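Local coordinates for protein putative hydroxymethylglutaryl-CoA synthase (Streptococcus mutans, PDB 3SQZ) that probably condenses acetyl-CoA with acetoacetyl-CoA as a hydroxymethylglutaryl-CoA synthase of the thiolase fold, and binds coenzyme A, at residues 44-49 and 306-311; 91-96 and 168-173; 337-340 and 346-349. All blocks are in the same frame, centred on the assembly; numbering follows the deposited sequence. Where two conformers were deposited one is given.

Interaction 1. Residues 44-49 and 306-311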
loop_
_atom_site.group_PDB
_atom_site.type_symbol
_atom_site.label_atom_id
_atom_site.label_comp_id
_atom_site.label_asym_id
_atom_site.label_seq_id
_atom_site.Cartn_x
_atom_site.Cartn_y
_atom_site.Cartn_z
ATOM N N PHE A 44 -1.709 9.330 2.566
ATOM C CA PHE A 44 -1.857 8.605 1.317
ATOM C C PHE A 44 -1.795 9.552 0.142
ATOM O O PHE A 44 -2.428 10.605 0.155
ATOM C CB PHE A 44 -3.186 7.839 1.254
ATOM C CG PHE A 44 -3.380 7.110 -0.044
ATOM C CD1 PHE A 44 -2.570 6.029 -0.363
ATOM C CD2 PHE A 44 -4.337 7.519 -0.963
ATOM C CE1 PHE A 44 -2.717 5.362 -1.564
ATOM C CE2 PHE A 44 -4.489 6.851 -2.164
ATOM C CZ PHE A 44 -3.679 5.773 -2.468
ATOM N N THR A 45 -1.047 9.171 -0.880
ATOM C CA THR A 45 -0.979 9.896 -2.153
ATOM C C THR A 45 -1.153 8.888 -3.289
ATOM O O THR A 45 -0.545 7.823 -3.245
ATOM C CB THR A 45 0.390 10.643 -2.321
ATOM O OG1 THR A 45 0.512 11.665 -1.322
ATOM C CG2 THR A 45 0.534 11.283 -3.707
ATOM N N SER A 46 -1.930 9.236 -4.304
ATOM C CA SER A 46 -1.946 8.459 -5.529
ATOM C C SER A 46 -1.550 9.368 -6.683
ATOM O O SER A 46 -1.200 10.526 -6.471
ATOM C CB SER A 46 -3.300 7.784 -5.738
ATOM O OG SER A 46 -3.238 6.837 -6.786
ATOM N N SER A 47 -1.565 8.827 -7.896
ATOM C CA SER A 47 -1.260 9.614 -9.075
ATOM C C SER A 47 -2.467 10.468 -9.474
ATOM O O SER A 47 -3.542 10.392 -8.859
ATOM C CB SER A 47 -0.839 8.696 -10.215
ATOM O OG SER A 47 -1.818 7.698 -10.403
ATOM N N GLN A 48 -2.284 11.288 -10.502
ATOM C CA GLN A 48 -3.277 12.295 -10.865
ATOM C C GLN A 48 -4.195 11.871 -12.012
ATOM O O GLN A 48 -5.006 12.668 -12.472
ATOM C CB GLN A 48 -2.581 13.611 -11.220
ATOM C CG GLN A 48 -1.631 14.124 -10.151
ATOM C CD GLN A 48 -2.299 14.372 -8.813
ATOM O OE1 GLN A 48 -1.783 13.972 -7.760
ATOM N NE2 GLN A 48 -3.429 15.052 -8.837
ATOM N N TYR A 49 -4.063 10.625 -12.456
ATOM C CA TYR A 49 -4.821 10.102 -13.594
ATOM C C TYR A 49 -5.537 8.817 -13.194
ATOM O O TYR A 49 -5.090 8.094 -12.299
ATOM C CB TYR A 49 -3.891 9.784 -14.765
ATOM C CG TYR A 49 -3.113 10.956 -15.295
ATOM C CD1 TYR A 49 -3.646 11.797 -16.267
ATOM C CD2 TYR A 49 -1.832 11.212 -14.832
ATOM C CE1 TYR A 49 -2.920 12.860 -16.763
ATOM C CE2 TYR A 49 -1.097 12.275 -15.320
ATOM C CZ TYR A 49 -1.642 13.096 -16.285
ATOM O OH TYR A 49 -0.888 14.151 -16.762
ATOM N N LYS A 306 -11.226 -0.116 -4.614
ATOM C CA LYS A 306 -12.117 -0.196 -5.773
ATOM C C LYS A 306 -11.886 0.936 -6.768
ATOM O O LYS A 306 -12.239 0.805 -7.941
ATOM C CB LYS A 306 -13.581 -0.163 -5.339
ATOM C CG LYS A 306 -14.051 -1.429 -4.680
ATOM C CD LYS A 306 -15.551 -1.399 -4.443
ATOM C CE LYS A 306 -16.053 -2.711 -3.866
ATOM N NZ LYS A 306 -17.508 -2.691 -3.578
ATOM N N GLN A 307 -11.346 2.056 -6.291
ATOM C CA GLN A 307 -11.124 3.237 -7.127
ATOM C C GLN A 307 -9.672 3.419 -7.557
ATOM O O GLN A 307 -9.392 4.230 -8.435
ATOM C CB GLN A 307 -11.550 4.504 -6.383
ATOM C CG GLN A 307 -12.971 4.498 -5.855
ATOM C CD GLN A 307 -13.969 4.162 -6.925
ATOM O OE1 GLN A 307 -13.966 4.755 -8.007
ATOM N NE2 GLN A 307 -14.826 3.193 -6.642
ATOM N N ILE A 308 -8.755 2.713 -6.895
ATOM C CA ILE A 308 -7.317 2.923 -7.044
ATOM C C ILE A 308 -6.591 1.748 -7.693
ATOM O O ILE A 308 -5.623 1.942 -8.432
ATOM C CB ILE A 308 -6.690 3.221 -5.659
ATOM C CG1 ILE A 308 -7.172 4.593 -5.189
ATOM C CG2 ILE A 308 -5.157 3.127 -5.688
ATOM C CD1 ILE A 308 -7.025 4.825 -3.723
ATOM N N GLY A 309 -7.054 0.532 -7.428
ATOM C CA GLY A 309 -6.371 -0.642 -7.929
ATOM C C GLY A 309 -5.308 -1.138 -6.969
ATOM O O GLY A 309 -5.316 -0.819 -5.779
ATOM N N ASN A 310 -4.389 -1.931 -7.501
ATOM C CA ASN A 310 -3.330 -2.564 -6.724
ATOM C C ASN A 310 -2.185 -1.591 -6.490
ATOM O O ASN A 310 -1.676 -0.994 -7.439
ATOM C CB ASN A 310 -2.846 -3.762 -7.546
ATOM C CG ASN A 310 -1.911 -4.684 -6.795
ATOM O OD1 ASN A 310 -1.563 -4.456 -5.636
ATOM N ND2 ASN A 310 -1.516 -5.759 -7.464
ATOM N N ILE A 311 -1.768 -1.443 -5.232
ATOM C CA ILE A 311 -0.591 -0.636 -4.918
ATOM C C ILE A 311 0.470 -1.454 -4.188
ATOM O O ILE A 311 1.308 -0.913 -3.464
ATOM C CB ILE A 311 -0.938 0.700 -4.198
ATOM C CG1 ILE A 311 -1.459 0.480 -2.771
ATOM C CG2 ILE A 311 -1.929 1.502 -5.050
ATOM C CD1 ILE A 311 -1.523 1.762 -1.958
#

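Interaction 2. Residues 91-96 and 168-173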
loop_
_atom_site.group_PDB
_atom_site.type_symbol
_atom_site.label_atom_id
_atom_site.label_comp_id
_atom_site.label_asym_id
_atom_site.label_seq_id
_atom_site.Cartn_x
_atom_site.Cartn_y
_atom_site.Cartn_z
ATOM N N GLY A 91 5.189 12.470 -1.443
ATOM C CA GLY A 91 3.873 13.079 -1.362
ATOM C C GLY A 91 3.075 12.549 -0.184
ATOM O O GLY A 91 2.432 13.313 0.540
ATOM N N SER A 92 3.113 11.237 0.029
ATOM C CA SER A 92 2.319 10.656 1.107
ATOM C C SER A 92 2.821 11.130 2.471
ATOM O O SER A 92 2.032 11.372 3.377
ATOM C CB SER A 92 2.259 9.124 1.001
ATOM O OG SER A 92 3.513 8.494 1.225
ATOM N N ALA A 93 4.132 11.287 2.612
ATOM C CA ALA A 93 4.690 11.796 3.856
ATOM C C ALA A 93 4.379 13.287 4.035
ATOM O O ALA A 93 4.126 13.759 5.144
ATOM C CB ALA A 93 6.180 11.561 3.889
ATOM N N ASN A 94 4.402 14.028 2.935
ATOM C CA ASN A 94 4.120 15.454 2.983
ATOM C C ASN A 94 2.708 15.725 3.505
ATOM O O ASN A 94 2.450 16.775 4.082
ATOM C CB ASN A 94 4.309 16.042 1.588
ATOM C CG ASN A 94 4.207 17.543 1.565
ATOM O OD1 ASN A 94 4.989 18.248 2.200
ATOM N ND2 ASN A 94 3.249 18.043 0.812
ATOM N N GLU A 95 1.808 14.759 3.312
ATOM C CA GLU A 95 0.439 14.849 3.810
ATOM C C GLU A 95 0.372 14.947 5.334
ATOM O O GLU A 95 -0.580 15.517 5.868
ATOM C CB GLU A 95 -0.372 13.623 3.362
ATOM C CG GLU A 95 -0.686 13.538 1.876
ATOM C CD GLU A 95 -1.906 14.362 1.482
ATOM O OE1 GLU A 95 -2.985 14.179 2.084
ATOM O OE2 GLU A 95 -1.792 15.180 0.552
ATOM N N ILE A 96 1.351 14.372 6.035
ATOM C CA ILE A 96 1.227 14.196 7.481
ATOM C C ILE A 96 2.339 14.785 8.352
ATOM O O ILE A 96 2.128 14.989 9.539
ATOM C CB ILE A 96 1.054 12.699 7.861
ATOM C CG1 ILE A 96 2.192 11.848 7.286
ATOM C CG2 ILE A 96 -0.306 12.194 7.395
ATOM C CD1 ILE A 96 2.317 10.465 7.917
ATOM N N LEU A 168 9.488 6.937 10.086
ATOM C CA LEU A 168 8.630 7.107 8.928
ATOM C C LEU A 168 8.718 5.860 8.062
ATOM O O LEU A 168 9.805 5.500 7.586
ATOM C CB LEU A 168 9.088 8.321 8.135
ATOM C CG LEU A 168 8.313 8.615 6.852
ATOM C CD1 LEU A 168 6.844 8.906 7.151
ATOM C CD2 LEU A 168 8.972 9.754 6.101
ATOM N N VAL A 169 7.579 5.194 7.875
ATOM C CA VAL A 169 7.469 4.040 7.004
ATOM C C VAL A 169 6.686 4.436 5.764
ATOM O O VAL A 169 5.596 4.993 5.871
ATOM C CB VAL A 169 6.757 2.868 7.719
ATOM C CG1 VAL A 169 6.503 1.699 6.768
ATOM C CG2 VAL A 169 7.576 2.423 8.924
ATOM N N LEU A 170 7.250 4.169 4.594
ATOM C CA LEU A 170 6.601 4.438 3.317
ATOM C C LEU A 170 6.371 3.116 2.616
ATOM O O LEU A 170 7.272 2.281 2.561
ATOM C CB LEU A 170 7.489 5.302 2.422
ATOM C CG LEU A 170 7.928 6.700 2.860
ATOM C CD1 LEU A 170 6.808 7.506 3.491
ATOM C CD2 LEU A 170 9.153 6.660 3.745
ATOM N N ALA A 171 5.171 2.939 2.075
ATOM C CA ALA A 171 4.827 1.760 1.289
ATOM C C ALA A 171 4.328 2.280 -0.045
ATOM O O ALA A 171 3.176 2.724 -0.148
ATOM C CB ALA A 171 3.749 0.965 1.982
ATOM N N SER A 172 5.199 2.252 -1.052
ATOM C CA SER A 172 4.976 2.983 -2.294
ATOM C C SER A 172 5.254 2.076 -3.479
ATOM O O SER A 172 6.274 1.396 -3.516
ATOM C CB SER A 172 5.906 4.187 -2.349
ATOM O OG SER A 172 5.668 4.934 -3.522
ATOM N N ASP A 173 4.351 2.070 -4.456
ATOM C CA ASP A 173 4.470 1.133 -5.568
ATOM C C ASP A 173 3.616 1.566 -6.748
ATOM O O ASP A 173 2.604 2.271 -6.595
ATOM C CB ASP A 173 4.043 -0.279 -5.141
ATOM C CG ASP A 173 5.194 -1.110 -4.583
ATOM O OD1 ASP A 173 5.073 -1.602 -3.441
ATOM O OD2 ASP A 173 6.194 -1.306 -5.308
#

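Interaction 3. Residues 337-340 and 346-349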
loop_
_atom_site.group_PDB
_atom_site.type_symbol
_atom_site.label_atom_id
_atom_site.label_comp_id
_atom_site.label_asym_id
_atom_site.label_seq_id
_atom_site.Cartn_x
_atom_site.Cartn_y
_atom_site.Cartn_z
ATOM N N ALA A 337 -7.333 -7.055 13.319
ATOM C CA ALA A 337 -6.354 -8.037 12.862
ATOM C C ALA A 337 -6.026 -7.746 11.412
ATOM O O ALA A 337 -6.917 -7.416 10.621
ATOM C CB ALA A 337 -6.899 -9.443 13.008
ATOM N N LEU A 338 -4.750 -7.877 11.069
ATOM C CA LEU A 338 -4.271 -7.581 9.728
ATOM C C LEU A 338 -3.509 -8.777 9.156
ATOM O O LEU A 338 -2.652 -9.367 9.833
ATOM C CB LEU A 338 -3.373 -6.340 9.743
ATOM C CG LEU A 338 -4.055 -5.045 10.204
ATOM C CD1 LEU A 338 -3.820 -4.783 11.689
ATOM C CD2 LEU A 338 -3.583 -3.870 9.372
ATOM N N PHE A 339 -3.828 -9.126 7.909
ATOM C CA PHE A 339 -3.173 -10.209 7.187
ATOM C C PHE A 339 -2.383 -9.651 6.028
ATOM O O PHE A 339 -2.958 -9.166 5.045
ATOM C CB PHE A 339 -4.168 -11.218 6.614
ATOM C CG PHE A 339 -3.531 -12.172 5.618
ATOM C CD1 PHE A 339 -2.621 -13.133 6.047
ATOM C CD2 PHE A 339 -3.820 -12.101 4.264
ATOM C CE1 PHE A 339 -2.026 -14.014 5.151
ATOM C CE2 PHE A 339 -3.222 -12.981 3.371
ATOM C CZ PHE A 339 -2.328 -13.937 3.812
ATOM N N SER A 340 -1.067 -9.717 6.148
ATOM C CA SER A 340 -0.172 -9.258 5.103
ATOM C C SER A 340 0.319 -10.437 4.283
ATOM O O SER A 340 0.601 -11.499 4.827
ATOM C CB SER A 340 1.009 -8.521 5.739
ATOM O OG SER A 340 1.921 -8.032 4.768
ATOM N N VAL A 346 5.736 -14.669 1.482
ATOM C CA VAL A 346 5.815 -14.429 2.915
ATOM C C VAL A 346 4.485 -13.848 3.362
ATOM O O VAL A 346 3.920 -12.992 2.674
ATOM C CB VAL A 346 6.958 -13.436 3.260
ATOM C CG1 VAL A 346 7.010 -13.143 4.756
ATOM C CG2 VAL A 346 8.297 -13.976 2.765
ATOM N N ALA A 347 3.976 -14.328 4.492
ATOM C CA ALA A 347 2.745 -13.798 5.063
ATOM C C ALA A 347 2.962 -13.472 6.524
ATOM O O ALA A 347 3.836 -14.049 7.167
ATOM C CB ALA A 347 1.610 -14.795 4.914
ATOM N N GLU A 348 2.159 -12.564 7.066
ATOM C CA GLU A 348 2.264 -12.256 8.480
ATOM C C GLU A 348 0.940 -11.739 8.994
ATOM O O GLU A 348 0.263 -10.965 8.311
ATOM C CB GLU A 348 3.393 -11.249 8.754
ATOM C CG GLU A 348 3.575 -10.913 10.228
ATOM C CD GLU A 348 4.869 -10.169 10.541
ATOM O OE1 GLU A 348 5.848 -10.235 9.761
ATOM O OE2 GLU A 348 4.895 -9.494 11.588
ATOM N N ILE A 349 0.565 -12.186 10.190
ATOM C CA ILE A 349 -0.589 -11.664 10.898
ATOM C C ILE A 349 -0.115 -10.843 12.084
ATOM O O ILE A 349 0.775 -11.267 12.831
ATOM C CB ILE A 349 -1.502 -12.792 11.354
ATOM C CG1 ILE A 349 -2.026 -13.497 10.108
ATOM C CG2 ILE A 349 -2.632 -12.255 12.248
ATOM C CD1 ILE A 349 -2.791 -14.727 10.382
#

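Interaction 1. Residues 44-49 and 306-311
F44 drives the far end of its ring between the terminal methyls of I308 and I311. The ring and I308 come at each other from opposite directions, and CD1 of I308 meets the ring at a slant, 3.6 Å from CE2 of F44 and 3.7 Å from its CZ. I311 is placed differently: its CD1 lies near the ring plane, at the edge, 3.8 Å from CE1 of F44. In F44, CG is anti to the backbone N (chi1 178°) and beside the carbonyl carbon, which lays the ring along the chain toward S46. I311 has CG1 between its backbone N and carbonyl carbon (chi1 69°), and the extended remainder of that branch brings CD1 to the phenyl edge. In this thiolase fold the contact joins the F44 region of sheet strand 37-45 to the turn that follows helix 305-308, with L318 of helix 315-326 touching all three apolar side chains. At the turn G309 takes a positive phi of 89°, and the next residue, N310, is predicted to bind (3S)-3-hydroxy-3-methylglutaryl-CoA, the product in this family. S46 brushes the cluster more loosely, its OG 4.3 Å from CG2 of I308, and that hydroxyl is hydrogen-bonded to A189 O and S77 OG. S46 N lies over one face of the F44 ring, toward its rim, hydrogen-bonded to a glycerol probably from the crystallisation liquor.

Interaction 2. Residues 91-96 and 168-173
S92 and A93 meet L168 and L170 without any flat group: none of the four carries a ring, amide or carboxylate, and the contact is made by methyls and one hydroxyl. It seats the C-terminal part of helix 85-94 on strand 166-175 of the thiolase-fold sheet. Along this strand L168 points at the helix, while L170 starts across it and only its CD1 end comes close to S92 and A93; V169 and A171 touch helix 147-161 instead, so the strand is sandwiched between two helices. The methyl of A93 is the shared element. Its CB stands 4.0 Å from CD2 of L168 and 4.1 Å from CD1 of L170, one branch from each leucine. L168 extends its CG anti to the backbone N (chi1 178°), and chi2 then turns CD2 toward A93. L130 touches A93 and L168, and A193 of the adjacent strand 188-198 touches S92 and L170. S92 places its hydroxyl at this buried boundary, where it is hydrogen-bonded to A89 O one turn back in the helix and to S191 OG, while the same OG lies 4.1 Å from CD1 of L170.

Interaction 3. Residues 337-340 and 346-349
Strands 337-340 and 346-349 run almost exactly antiparallel with their axes 4.8 Å apart, F339 facing I349 as a non-hydrogen-bonded pair and S340 facing E348 as a hydrogen-bonded one. S340 N donates to E348 O at 2.8 Å and E348 N to S340 O at 2.9 Å, the reciprocal bonds of a hydrogen-bonded site. Weaker CA-H contacts supplement them, from I349 CA to L338 O at 3.3 Å and from A347 CA to S340 O at 3.2 Å. This is the beta hairpin of strands 335-342 and 346-354 in the C-terminal half of the thiolase-fold sheet. On the face that carries F339 and I349, the phenylalanine holds CG anti to its own N (chi1 168°), which leans the ring across to the partner strand. CG1 of I349 lies near the ring plane at its edge, 4.1 Å from CD1 of F339. A347 comes in diagonally, its CB at a slant to the ring and 3.7 Å from CE1 of F339. Helix 232-254 covers this face, with Y239 meeting F339 edge-to-face and W247 touching I349. On the other face S340 OG is hydrogen-bonded to T149 OG1 and E348 OE1 to Y146 OH. E348 is extended, and its carboxylate leads away from the neighbouring strand. The hairpin therefore separates two environments: an apolar, aromatic side against helix 232-254, and a side where the polar ends of S340 and E348 are hydrogen-bonded to T149 and Y146, in the segment following C145, the predicted acyl-thioester cysteine, deposited here as 3-sulfinoalanine.

How the interactions relate
All three contacts reach the same mixed sheet. Interactions 1 and 2 adjoin, their centres 13 Å apart, and touch at several points, among them I311 O 3.3 Å from CB of D173, whose carboxylate is hydrogen-bonded to the backbone N of E113, a predicted active-site residue. Interaction 3 is more remote, about 22 Å from interaction 1 and 21 Å from interaction 2 between centres, and touches neither. Interactions 1 and 3 both come near H267: the side chain of this predicted catalytic residue is about 7 Å from that of I311 and about 5 Å from that of F339. Bound coenzyme A lies about 8 Å from the F339 side chain and about 12 Å from that of I311.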